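PDB 3KE6: protein Rv1364c/MT1410 from Mycobacterium tuberculosis, which probably regulates a sigma factor, joining a manganese-binding RsbU-like PP2C phosphatase domain to an RsbW-like serine kinase and anti-sigma factor domain. Local coordinates for residues Pro34-Ala40 and Leu251-Arg257; Tyr136-Gly140 and Val156-Gly162; Leu104-Asp108 and Leu164-Phe170. One frame throughout, in Å; residues are numbered along the deposited sequence.

Interaction 1 of 3, residues Pro34-Ala40 and Leu251-Arg257; sequences PGADIAA and LLAMQRR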
ATOM      1  N   PRO A  34      -7.016  -5.198  -4.321  1.00 48.89           N
ATOM      2  CA  PRO A  34      -7.541  -6.533  -4.384  1.00 49.55           C
ATOM      3  C   PRO A  34      -6.460  -7.589  -4.571  1.00 50.43           C
ATOM      4  O   PRO A  34      -6.520  -8.646  -3.932  1.00 50.69           O
ATOM      5  CB  PRO A  34      -8.482  -6.479  -5.589  1.00 48.95           C
ATOM      6  CG  PRO A  34      -8.777  -5.062  -5.776  1.00 48.46           C
ATOM      7  CD  PRO A  34      -7.546  -4.353  -5.406  1.00 49.17           C
ATOM      8  N   GLY A  35      -5.460  -7.298  -5.399  1.00 50.71           N
ATOM      9  CA  GLY A  35      -4.502  -8.338  -5.794  1.00 50.99           C
ATOM     10  C   GLY A  35      -3.130  -8.331  -5.149  1.00 51.34           C
ATOM     11  O   GLY A  35      -2.250  -9.082  -5.584  1.00 50.99           O
ATOM     12  N   ALA A  36      -2.935  -7.485  -4.132  1.00 51.58           N
ATOM     13  CA  ALA A  36      -1.669  -7.468  -3.363  1.00 51.46           C
ATOM     14  C   ALA A  36      -1.905  -6.936  -1.960  1.00 51.85           C
ATOM     15  O   ALA A  36      -2.724  -6.025  -1.761  1.00 53.19           O
ATOM     16  CB  ALA A  36      -0.621  -6.622  -4.058  1.00 51.06           C
ATOM     17  N   ASP A  37      -1.223  -7.537  -0.996  1.00 51.44           N
ATOM     18  CA  ASP A  37      -1.146  -7.037   0.365  1.00 51.15           C
ATOM     19  C   ASP A  37       0.186  -6.307   0.484  1.00 50.97           C
ATOM     20  O   ASP A  37       1.201  -6.794   0.022  1.00 50.81           O
ATOM     21  CB  ASP A  37      -1.173  -8.193   1.362  1.00 51.47           C
ATOM     22  CG  ASP A  37      -2.532  -8.884   1.447  1.00 55.00           C
ATOM     23  OD1 ASP A  37      -3.551  -8.240   1.098  1.00 62.78           O
ATOM     24  OD2 ASP A  37      -2.584 -10.070   1.894  1.00 57.23           O
ATOM     25  N   ILE A  38       0.187  -5.157   1.132  1.00 50.90           N
ATOM     26  CA  ILE A  38       1.370  -4.355   1.255  1.00 50.26           C
ATOM     27  C   ILE A  38       1.569  -3.955   2.726  1.00 49.90           C
ATOM     28  O   ILE A  38       0.628  -3.558   3.407  1.00 48.88           O
ATOM     29  CB  ILE A  38       1.231  -3.077   0.407  1.00 51.04           C
ATOM     30  CG1 ILE A  38       0.566  -3.386  -0.939  1.00 50.50           C
ATOM     31  CG2 ILE A  38       2.597  -2.423   0.187  1.00 51.03           C
ATOM     32  CD1 ILE A  38       0.142  -2.161  -1.685  1.00 49.80           C
ATOM     33  N   ALA A  39       2.819  -4.033   3.182  1.00 49.55           N
ATOM     34  CA  ALA A  39       3.221  -3.594   4.509  1.00 49.24           C
ATOM     35  C   ALA A  39       4.496  -2.772   4.408  1.00 48.81           C
ATOM     36  O   ALA A  39       5.340  -3.010   3.531  1.00 47.93           O
ATOM     37  CB  ALA A  39       3.459  -4.805   5.414  1.00 48.92           C
ATOM     38  N   ALA A  40       4.650  -1.840   5.343  1.00 48.94           N
ATOM     39  CA  ALA A  40       5.804  -0.959   5.376  1.00 49.43           C
ATOM     40  C   ALA A  40       6.240  -0.679   6.808  1.00 49.83           C
ATOM     41  O   ALA A  40       5.426  -0.346   7.665  1.00 49.77           O
ATOM     42  CB  ALA A  40       5.496   0.345   4.671  1.00 48.95           C
ATOM     43  N   LEU A 251      11.780  -0.931   5.016  1.00 46.75           N
ATOM     44  CA  LEU A 251      11.400  -2.206   4.427  1.00 46.77           C
ATOM     45  C   LEU A 251       9.954  -2.093   3.929  1.00 46.47           C
ATOM     46  O   LEU A 251       9.062  -1.648   4.649  1.00 45.47           O
ATOM     47  CB  LEU A 251      11.573  -3.326   5.444  1.00 46.43           C
ATOM     48  CG  LEU A 251      11.060  -4.709   5.059  1.00 46.56           C
ATOM     49  CD1 LEU A 251      11.720  -5.223   3.796  1.00 43.18           C
ATOM     50  CD2 LEU A 251      11.301  -5.642   6.218  1.00 46.56           C
ATOM     51  N   LEU A 252       9.751  -2.439   2.667  1.00 46.79           N
ATOM     52  CA  LEU A 252       8.456  -2.285   2.029  1.00 47.03           C
ATOM     53  C   LEU A 252       8.163  -3.589   1.349  1.00 47.25           C
ATOM     54  O   LEU A 252       8.870  -3.963   0.418  1.00 47.54           O
ATOM     55  CB  LEU A 252       8.488  -1.151   1.012  1.00 46.62           C
ATOM     56  CG  LEU A 252       7.243  -1.041   0.143  1.00 47.07           C
ATOM     57  CD1 LEU A 252       6.028  -0.554   0.984  1.00 44.28           C
ATOM     58  CD2 LEU A 252       7.542  -0.118  -1.008  1.00 46.62           C
ATOM     59  N   ALA A 253       7.144  -4.294   1.832  1.00 47.80           N
ATOM     60  CA  ALA A 253       6.892  -5.666   1.405  1.00 47.71           C
ATOM     61  C   ALA A 253       5.522  -5.743   0.794  1.00 48.37           C
ATOM     62  O   ALA A 253       4.592  -5.068   1.245  1.00 48.11           O
ATOM     63  CB  ALA A 253       6.980  -6.600   2.573  1.00 47.87           C
ATOM     64  N   MET A 254       5.408  -6.553  -0.249  1.00 49.18           N
ATOM     65  CA  MET A 254       4.125  -6.850  -0.830  1.00 49.97           C
ATOM     66  C   MET A 254       4.024  -8.297  -1.262  1.00 49.58           C
ATOM     67  O   MET A 254       4.955  -8.838  -1.830  1.00 49.36           O
ATOM     68  CB  MET A 254       3.830  -5.881  -1.971  1.00 50.77           C
ATOM     69  CG  MET A 254       4.285  -6.288  -3.317  1.00 56.61           C
ATOM     70  SD  MET A 254       3.019  -7.264  -4.151  1.00 69.81           S
ATOM     71  CE  MET A 254       3.763  -7.227  -5.783  1.00 55.75           C
ATOM     72  N   GLN A 255       2.895  -8.928  -0.959  1.00 49.59           N
ATOM     73  CA  GLN A 255       2.642 -10.284  -1.399  1.00 49.46           C
ATOM     74  C   GLN A 255       1.485 -10.231  -2.358  1.00 49.93           C
ATOM     75  O   GLN A 255       0.490  -9.549  -2.111  1.00 49.05           O
ATOM     76  CB  GLN A 255       2.298 -11.188  -0.223  1.00 49.24           C
ATOM     77  CG  GLN A 255       1.745 -12.535  -0.637  1.00 49.20           C
ATOM     78  CD  GLN A 255       1.459 -13.462   0.534  1.00 49.53           C
ATOM     79  OE1 GLN A 255       2.004 -14.557   0.614  1.00 47.71           O
ATOM     80  NE2 GLN A 255       0.582 -13.037   1.433  1.00 46.78           N
ATOM     81  N   ARG A 256       1.611 -10.962  -3.453  1.00 50.50           N
ATOM     82  CA  ARG A 256       0.513 -11.095  -4.389  1.00 51.18           C
ATOM     83  C   ARG A 256      -0.523 -12.031  -3.781  1.00 51.21           C
ATOM     84  O   ARG A 256      -0.167 -13.025  -3.142  1.00 51.46           O
ATOM     85  CB  ARG A 256       1.014 -11.626  -5.733  1.00 50.97           C
ATOM     86  CG  ARG A 256       0.066 -11.352  -6.878  1.00 50.47           C
ATOM     87  CD  ARG A 256       0.591 -11.829  -8.222  1.00 51.89           C
ATOM     88  NE  ARG A 256      -0.410 -11.594  -9.264  1.00 55.62           N
ATOM     89  CZ  ARG A 256      -0.817 -12.465 -10.193  1.00 56.62           C
ATOM     90  NH1 ARG A 256      -1.743 -12.075 -11.065  1.00 53.57           N
ATOM     91  NH2 ARG A 256      -0.301 -13.697 -10.293  1.00 57.86           N
ATOM     92  N   ARG A 257      -1.796 -11.706  -3.985  1.00 51.53           N
ATOM     93  CA  ARG A 257      -2.917 -12.527  -3.507  1.00 52.20           C
ATOM     94  C   ARG A 257      -3.992 -12.632  -4.567  1.00 51.90           C
ATOM     95  O   ARG A 257      -4.078 -11.782  -5.465  1.00 51.57           O
ATOM     96  CB  ARG A 257      -3.542 -11.881  -2.280  1.00 51.78           C
ATOM     97  CG  ARG A 257      -3.877 -10.410  -2.525  1.00 55.13           C
ATOM     98  CD  ARG A 257      -4.593  -9.808  -1.382  1.00 55.10           C
ATOM     99  NE  ARG A 257      -5.893 -10.427  -1.165  1.00 58.91           N
ATOM    100  CZ  ARG A 257      -6.552 -10.393  -0.012  1.00 59.26           C
ATOM    101  NH1 ARG A 257      -6.041  -9.765   1.043  1.00 59.29           N
ATOM    102  NH2 ARG A 257      -7.726 -10.994   0.084  1.00 58.86           N
TER
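Asp37 and Arg257 form a salt bridge at one end of an antiparallel strand pair. The Arg257 side chain can be followed outward. Its CB points toward segment 34-40. Arg257 CG sits between the backbone N and the carbonyl carbon (chi1 51°), which lays it over the Gly35-Ala36 peptide, 3.4 Å from Gly35 C. Arg257 CD lies between two oxygens, Pro34 O at 3.4 Å and Asp37 OD1. The chain bends at chi3, and NE passes near Pro34 O at a poor angle for bonding. Arg257 NH1 then reaches Asp37 OD1 at 2.9 Å. The bond is nearly straight (170°) and uses the syn lone pair of OD1. OD1 lies in the guanidinium plane, while the carboxylate plane stands 85° to it. Arg257 NH2 bonds Glu287 O, on helix 273-288.

From here the strands run on in regular antiparallel register. Asp37 with Gln255 and Ala39 with Ala253 are hydrogen-bonded pairs, each with two N-H to O bonds; Ala39 N to Ala253 O is 2.8 Å. Arg257 N adds a bond to Gly35 O. On one face Ala36, Ile38, Ala40, Leu252 and Met254 pack together: Met254 SD lies 3.7 Å from Ala36 CB, and Leu252 CD1 is 3.8 Å from Ala40 CB. Ile38 and Leu252 lie side by side and point the same way. This face meets strand 64-71 through Leu65, Leu67 and Val69. Asp37, Ala39 and Ala253, on the other face, meet helix 227-241. A sheet packed on a second sheet inside and on helices outside is the architecture of PP2C-type phosphatases.

Interaction 2 of 3, residues Tyr136-Gly140 and Val156-Gly162; sequences YCTAG and VEPTGAG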
ATOM      1  N   TYR A 136      10.857  -4.156 -12.737  1.00 55.10           N
ATOM      2  CA  TYR A 136      11.585  -3.438 -11.708  1.00 54.64           C
ATOM      3  C   TYR A 136      12.939  -2.914 -12.180  1.00 54.28           C
ATOM      4  O   TYR A 136      13.534  -3.443 -13.120  1.00 54.39           O
ATOM      5  CB  TYR A 136      11.773  -4.346 -10.497  1.00 54.33           C
ATOM      6  CG  TYR A 136      12.772  -5.448 -10.718  1.00 54.67           C
ATOM      7  CD1 TYR A 136      12.412  -6.627 -11.357  1.00 53.71           C
ATOM      8  CD2 TYR A 136      14.082  -5.314 -10.284  1.00 54.45           C
ATOM      9  CE1 TYR A 136      13.323  -7.633 -11.543  1.00 53.29           C
ATOM     10  CE2 TYR A 136      14.997  -6.314 -10.466  1.00 54.11           C
ATOM     11  CZ  TYR A 136      14.628  -7.475 -11.097  1.00 54.60           C
ATOM     12  OH  TYR A 136      15.581  -8.477 -11.288  1.00 53.56           O
ATOM     13  N   CYS A 137      13.392  -1.860 -11.505  1.00 54.17           N
ATOM     14  CA  CYS A 137      14.668  -1.216 -11.750  1.00 53.82           C
ATOM     15  C   CYS A 137      15.379  -0.996 -10.414  1.00 53.61           C
ATOM     16  O   CYS A 137      14.760  -0.558  -9.436  1.00 53.90           O
ATOM     17  CB  CYS A 137      14.480   0.123 -12.466  1.00 53.57           C
ATOM     18  SG  CYS A 137      16.053   0.901 -12.981  1.00 55.70           S
ATOM     19  N   THR A 138      16.665  -1.338 -10.388  1.00 53.12           N
ATOM     20  CA  THR A 138      17.538  -1.202  -9.239  1.00 52.84           C
ATOM     21  C   THR A 138      18.562  -0.118  -9.570  1.00 52.66           C
ATOM     22  O   THR A 138      19.648  -0.412 -10.049  1.00 51.82           O
ATOM     23  CB  THR A 138      18.298  -2.525  -8.958  1.00 52.91           C
ATOM     24  OG1 THR A 138      19.028  -2.922 -10.128  1.00 51.84           O
ATOM     25  CG2 THR A 138      17.342  -3.638  -8.585  1.00 52.30           C
ATOM     26  N   ALA A 139      18.189   1.137  -9.340  1.00 52.78           N
ATOM     27  CA  ALA A 139      19.061   2.270  -9.641  1.00 52.76           C
ATOM     28  C   ALA A 139      20.135   2.414  -8.561  1.00 52.95           C
ATOM     29  O   ALA A 139      19.934   3.116  -7.566  1.00 52.92           O
ATOM     30  CB  ALA A 139      18.244   3.550  -9.765  1.00 52.53           C
ATOM     31  N   GLY A 140      21.266   1.734  -8.766  1.00 53.15           N
ATOM     32  CA  GLY A 140      22.364   1.694  -7.793  1.00 53.14           C
ATOM     33  C   GLY A 140      21.882   1.278  -6.420  1.00 53.16           C
ATOM     34  O   GLY A 140      22.395   1.728  -5.397  1.00 53.00           O
ATOM     35  N   VAL A 156      16.379 -11.203  -6.274  1.00 52.41           N
ATOM     36  CA  VAL A 156      16.214 -10.984  -7.703  1.00 52.34           C
ATOM     37  C   VAL A 156      17.518 -10.403  -8.206  1.00 52.38           C
ATOM     38  O   VAL A 156      18.288  -9.863  -7.419  1.00 52.68           O
ATOM     39  CB  VAL A 156      15.046 -10.019  -8.017  1.00 52.24           C
ATOM     40  CG1 VAL A 156      13.711 -10.642  -7.633  1.00 50.43           C
ATOM     41  CG2 VAL A 156      15.232  -8.703  -7.314  1.00 53.17           C
ATOM     42  N   GLU A 157      17.769 -10.523  -9.505  1.00 52.50           N
ATOM     43  CA  GLU A 157      19.018 -10.032 -10.105  1.00 52.41           C
ATOM     44  C   GLU A 157      19.031  -8.499 -10.225  1.00 52.25           C
ATOM     45  O   GLU A 157      18.012  -7.905 -10.571  1.00 51.77           O
ATOM     46  CB  GLU A 157      19.201 -10.629 -11.504  1.00 52.50           C
ATOM     47  CG  GLU A 157      19.193 -12.163 -11.572  1.00 53.48           C
ATOM     48  CD  GLU A 157      20.540 -12.787 -11.257  1.00 52.67           C
ATOM     49  OE1 GLU A 157      21.118 -12.468 -10.196  1.00 52.58           O
ATOM     50  OE2 GLU A 157      21.011 -13.609 -12.074  1.00 52.43           O
ATOM     51  N   PRO A 158      20.190  -7.857  -9.962  1.00 52.52           N
ATOM     52  CA  PRO A 158      20.308  -6.417 -10.229  1.00 52.66           C
ATOM     53  C   PRO A 158      20.100  -6.097 -11.713  1.00 52.77           C
ATOM     54  O   PRO A 158      20.540  -6.851 -12.578  1.00 52.05           O
ATOM     55  CB  PRO A 158      21.743  -6.076  -9.809  1.00 52.51           C
ATOM     56  CG  PRO A 158      22.214  -7.224  -8.994  1.00 53.14           C
ATOM     57  CD  PRO A 158      21.446  -8.426  -9.436  1.00 52.83           C
ATOM     58  N   THR A 159      19.417  -4.985 -11.992  1.00 53.33           N
ATOM     59  CA  THR A 159      18.967  -4.677 -13.352  1.00 53.28           C
ATOM     60  C   THR A 159      20.089  -4.081 -14.178  1.00 53.21           C
ATOM     61  O   THR A 159      20.033  -4.105 -15.404  1.00 53.38           O
ATOM     62  CB  THR A 159      17.688  -3.757 -13.357  1.00 53.45           C
ATOM     63  OG1 THR A 159      17.093  -3.769 -14.657  1.00 55.01           O
ATOM     64  CG2 THR A 159      18.008  -2.330 -12.982  1.00 52.80           C
ATOM     65  N   GLY A 160      21.114  -3.563 -13.508  1.00 53.23           N
ATOM     66  CA  GLY A 160      22.251  -2.958 -14.188  1.00 53.32           C
ATOM     67  C   GLY A 160      22.212  -1.447 -14.133  1.00 53.41           C
ATOM     68  O   GLY A 160      23.176  -0.784 -14.504  1.00 53.89           O
ATOM     69  N   ALA A 161      21.097  -0.900 -13.675  1.00 53.21           N
ATOM     70  CA  ALA A 161      20.980   0.523 -13.423  1.00 53.50           C
ATOM     71  C   ALA A 161      21.886   0.941 -12.268  1.00 53.47           C
ATOM     72  O   ALA A 161      22.193   0.140 -11.377  1.00 53.02           O
ATOM     73  CB  ALA A 161      19.511   0.885 -13.096  1.00 53.79           C
ATOM     74  N   GLY A 162      22.289   2.209 -12.298  1.00 53.76           N
ATOM     75  CA  GLY A 162      23.122   2.838 -11.269  1.00 53.99           C
ATOM     76  C   GLY A 162      22.348   4.003 -10.664  1.00 54.12           C
ATOM     77  O   GLY A 162      21.216   4.268 -11.058  1.00 53.64           O
TER
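Tyr136, Thr138 and Gly140 each hydrogen-bond the loop 156-162, and each bond has a different geometry. Tyr136 OH donates to Glu157 O at 2.6 Å. The hydroxyl lies in the carbonyl plane, on a lone pair, and the oxygen sits at the edge of the ring. Arg173 NH1 adds a weak bond to the same hydroxyl. Thr159 N gives a straight bond (167°) to Thr138 OG1 at 2.8 Å. Thr138 OG1 stands between its own backbone N and carbonyl carbon (chi1 56°), on the side where the loop passes. Gly140 N donates to Ala161 O at 3.2 Å from well above the carbonyl plane.

Apolar contacts fill in between these bonds. Val156 CG2 lies 4.0 Å from Tyr136 CE2, and the two side chains run past each other in opposite directions. Cys137 SG meets two methyls, Ala161 CB at 3.5 Å and Thr159 CG2 at 3.8 Å. Thr159 OG1 bonds Pro171 O, and its CG2 branch lies against the strand.

Ala139 is the centre of an inverse gamma turn; Gly140 follows with positive phi, next to Gly162. Gly140 is about 12 Å from a bound manganese ion. The arrangement is a sheet strand ending against a long loop near the two-metal site of a PP2C-type phosphatase domain.

Interaction 3 of 3, residues Leu104-Asp108 and Leu164-Phe170; sequences LEAVD and LGSGTGF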
ATOM      1  N   LEU A 104      11.746   7.282 -13.887  1.00 51.20           N
ATOM      2  CA  LEU A 104      13.098   7.340 -13.369  1.00 51.42           C
ATOM      3  C   LEU A 104      13.981   8.311 -14.151  1.00 51.52           C
ATOM      4  O   LEU A 104      14.797   9.023 -13.565  1.00 51.79           O
ATOM      5  CB  LEU A 104      13.724   5.955 -13.384  1.00 51.49           C
ATOM      6  CG  LEU A 104      13.424   5.057 -12.188  1.00 51.08           C
ATOM      7  CD1 LEU A 104      14.213   3.747 -12.352  1.00 53.08           C
ATOM      8  CD2 LEU A 104      13.763   5.750 -10.858  1.00 44.06           C
ATOM      9  N   GLU A 105      13.810   8.334 -15.468  1.00 51.46           N
ATOM     10  CA  GLU A 105      14.580   9.217 -16.346  1.00 51.46           C
ATOM     11  C   GLU A 105      14.208  10.692 -16.192  1.00 51.30           C
ATOM     12  O   GLU A 105      15.054  11.576 -16.398  1.00 51.20           O
ATOM     13  CB  GLU A 105      14.400   8.799 -17.815  1.00 51.72           C
ATOM     14  CG  GLU A 105      15.085   7.480 -18.183  1.00 51.51           C
ATOM     15  CD  GLU A 105      14.874   7.078 -19.631  1.00 52.24           C
ATOM     16  OE1 GLU A 105      13.929   7.592 -20.282  1.00 53.33           O
ATOM     17  OE2 GLU A 105      15.674   6.246 -20.120  1.00 55.95           O
ATOM     18  N   ALA A 106      12.941  10.956 -15.859  1.00 50.95           N
ATOM     19  CA  ALA A 106      12.486  12.324 -15.599  1.00 50.51           C
ATOM     20  C   ALA A 106      13.178  12.829 -14.341  1.00 50.18           C
ATOM     21  O   ALA A 106      13.607  13.990 -14.273  1.00 49.93           O
ATOM     22  CB  ALA A 106      10.969  12.377 -15.433  1.00 50.19           C
ATOM     23  N   VAL A 107      13.306  11.932 -13.368  1.00 49.50           N
ATOM     24  CA  VAL A 107      13.862  12.270 -12.077  1.00 49.75           C
ATOM     25  C   VAL A 107      15.342  12.499 -12.214  1.00 50.01           C
ATOM     26  O   VAL A 107      15.885  13.438 -11.649  1.00 50.27           O
ATOM     27  CB  VAL A 107      13.621  11.144 -11.060  1.00 49.99           C
ATOM     28  CG1 VAL A 107      14.318  11.450  -9.747  1.00 49.21           C
ATOM     29  CG2 VAL A 107      12.104  10.910 -10.849  1.00 48.87           C
ATOM     30  N   ASP A 108      15.996  11.638 -12.983  1.00 50.05           N
ATOM     31  CA  ASP A 108      17.421  11.726 -13.166  1.00 50.09           C
ATOM     32  C   ASP A 108      17.789  13.047 -13.835  1.00 50.01           C
ATOM     33  O   ASP A 108      18.787  13.679 -13.489  1.00 49.77           O
ATOM     34  CB  ASP A 108      17.909  10.536 -14.001  1.00 50.51           C
ATOM     35  CG  ASP A 108      19.443  10.451 -14.095  1.00 50.01           C
ATOM     36  OD1 ASP A 108      20.128  10.546 -13.057  1.00 49.77           O
ATOM     37  OD2 ASP A 108      19.959  10.270 -15.216  1.00 51.97           O
ATOM     38  N   LEU A 164      21.241   7.965  -9.362  1.00 55.39           N
ATOM     39  CA  LEU A 164      21.064   9.245 -10.054  1.00 55.30           C
ATOM     40  C   LEU A 164      22.392   9.897 -10.409  1.00 55.43           C
ATOM     41  O   LEU A 164      23.309   9.937  -9.593  1.00 55.32           O
ATOM     42  CB  LEU A 164      20.276  10.226  -9.191  1.00 55.58           C
ATOM     43  CG  LEU A 164      18.758  10.216  -9.351  1.00 55.99           C
ATOM     44  CD1 LEU A 164      18.230   8.804  -9.333  1.00 56.76           C
ATOM     45  CD2 LEU A 164      18.147  11.070  -8.258  1.00 54.78           C
ATOM     46  N   GLY A 165      22.466  10.435 -11.623  1.00 55.61           N
ATOM     47  CA  GLY A 165      23.648  11.119 -12.096  1.00 55.49           C
ATOM     48  C   GLY A 165      24.773  10.142 -12.364  1.00 55.67           C
ATOM     49  O   GLY A 165      25.924  10.413 -12.034  1.00 55.60           O
ATOM     50  N   SER A 166      24.440   8.996 -12.949  1.00 55.65           N
ATOM     51  CA  SER A 166      25.445   8.002 -13.294  1.00 55.87           C
ATOM     52  C   SER A 166      25.535   7.747 -14.800  1.00 56.26           C
ATOM     53  O   SER A 166      26.421   7.026 -15.239  1.00 56.28           O
ATOM     54  CB  SER A 166      25.166   6.690 -12.569  1.00 55.54           C
ATOM     55  OG  SER A 166      23.966   6.105 -13.032  1.00 54.57           O
ATOM     56  N   GLY A 167      24.620   8.313 -15.587  1.00 56.72           N
ATOM     57  CA  GLY A 167      24.607   8.098 -17.039  1.00 56.84           C
ATOM     58  C   GLY A 167      24.490   6.641 -17.479  1.00 57.22           C
ATOM     59  O   GLY A 167      24.733   6.304 -18.640  1.00 57.47           O
ATOM     60  N   THR A 168      24.105   5.772 -16.552  1.00 57.35           N
ATOM     61  CA  THR A 168      23.980   4.353 -16.837  1.00 57.29           C
ATOM     62  C   THR A 168      22.676   4.066 -17.578  1.00 57.58           C
ATOM     63  O   THR A 168      22.551   3.031 -18.240  1.00 57.82           O
ATOM     64  CB  THR A 168      23.996   3.538 -15.542  1.00 57.12           C
ATOM     65  OG1 THR A 168      24.132   2.147 -15.845  1.00 55.75           O
ATOM     66  CG2 THR A 168      22.715   3.768 -14.779  1.00 58.13           C
ATOM     67  N   GLY A 169      21.717   4.988 -17.472  1.00 57.61           N
ATOM     68  CA  GLY A 169      20.373   4.777 -17.994  1.00 57.37           C
ATOM     69  C   GLY A 169      19.581   4.101 -16.906  1.00 57.51           C
ATOM     70  O   GLY A 169      19.979   4.143 -15.741  1.00 57.82           O
ATOM     71  N   PHE A 170      18.459   3.488 -17.276  1.00 57.38           N
ATOM     72  CA  PHE A 170      17.590   2.803 -16.310  1.00 56.96           C
ATOM     73  C   PHE A 170      16.950   1.562 -16.915  1.00 56.78           C
ATOM     74  O   PHE A 170      15.727   1.493 -17.057  1.00 56.87           O
ATOM     75  CB  PHE A 170      16.517   3.751 -15.794  1.00 56.70           C
ATOM     76  CG  PHE A 170      17.061   4.870 -14.977  1.00 57.12           C
ATOM     77  CD1 PHE A 170      17.256   4.714 -13.613  1.00 58.00           C
ATOM     78  CD2 PHE A 170      17.391   6.082 -15.569  1.00 57.11           C
ATOM     79  CE1 PHE A 170      17.772   5.748 -12.848  1.00 57.83           C
ATOM     80  CE2 PHE A 170      17.901   7.124 -14.811  1.00 57.03           C
ATOM     81  CZ  PHE A 170      18.095   6.956 -13.448  1.00 57.11           C
TER
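Phe170 packs against helix 100-110 with Leu104 over one ring face and Asp108 at the ring edge. Leu104 CB lies 3.9 Å from the Phe170 ring centroid and 19° off the ring normal, a CH-pi contact shifted toward the rim. The CD1 branch of Leu104 follows the same side and touches Phe170 CD1. Asp108 CB approaches Phe170 CE2 to 3.5 Å, and the carboxylate plane stands 75° to the ring. Glu105 adds its CG, 3.8 Å from Phe170 CD2.

The polar link is made by the same aspartate. Asp108 CG is anti to the backbone N (chi1 -173°), which carries OD1 out to the loop. There Asp108 OD1 accepts a hydrogen bond from Gly165 N at 2.7 Å, nearly along its C-O axis. One side chain therefore touches both ends of the loop 164-170, the amide of Gly165 at the start and the ring of Phe170 at the close. In this SpoIIE-type, PP2C-like domain, the contact joins a helix on the outside of the five-stranded sheet to the loop leading into strand 173-176.

A second apolar contact is looser, with Val107 CG1 4.1 Å from Leu164 CD2. Leu164 is placed by backbone bonds to Ser119 and Ala120, and its side chain also meets Leu86 and Met122. Lys118 NZ bonds Gly165 O. Cys137 and Ala139 of strand 133-139 touch the Phe170 ring near its plane, at the edge, and Cys137 also touches Leu104.

Overall arrangement
The three contacts are nested along the chain. Interaction 2 lies inside the loop closed by interaction 3, and both lie inside the loop closed by interaction 1. Interactions 2 and 3 are neighbours, with centres 12 Å apart. They share the long loop before strand 173-176, and a weak hydrogen bond joins them between Gly160 O and Thr168 OG1. Interaction 1 stands apart, its centre 20 Å from interaction 2 and 27 Å from interaction 3. It pairs two strands of the other, larger sheet, nearer the centre of the chain, and Arg257 reaches into the kinase-like domain. Interactions 2 and 3 pack the loop near the manganese ions against strand 133-139 and helix 100-110.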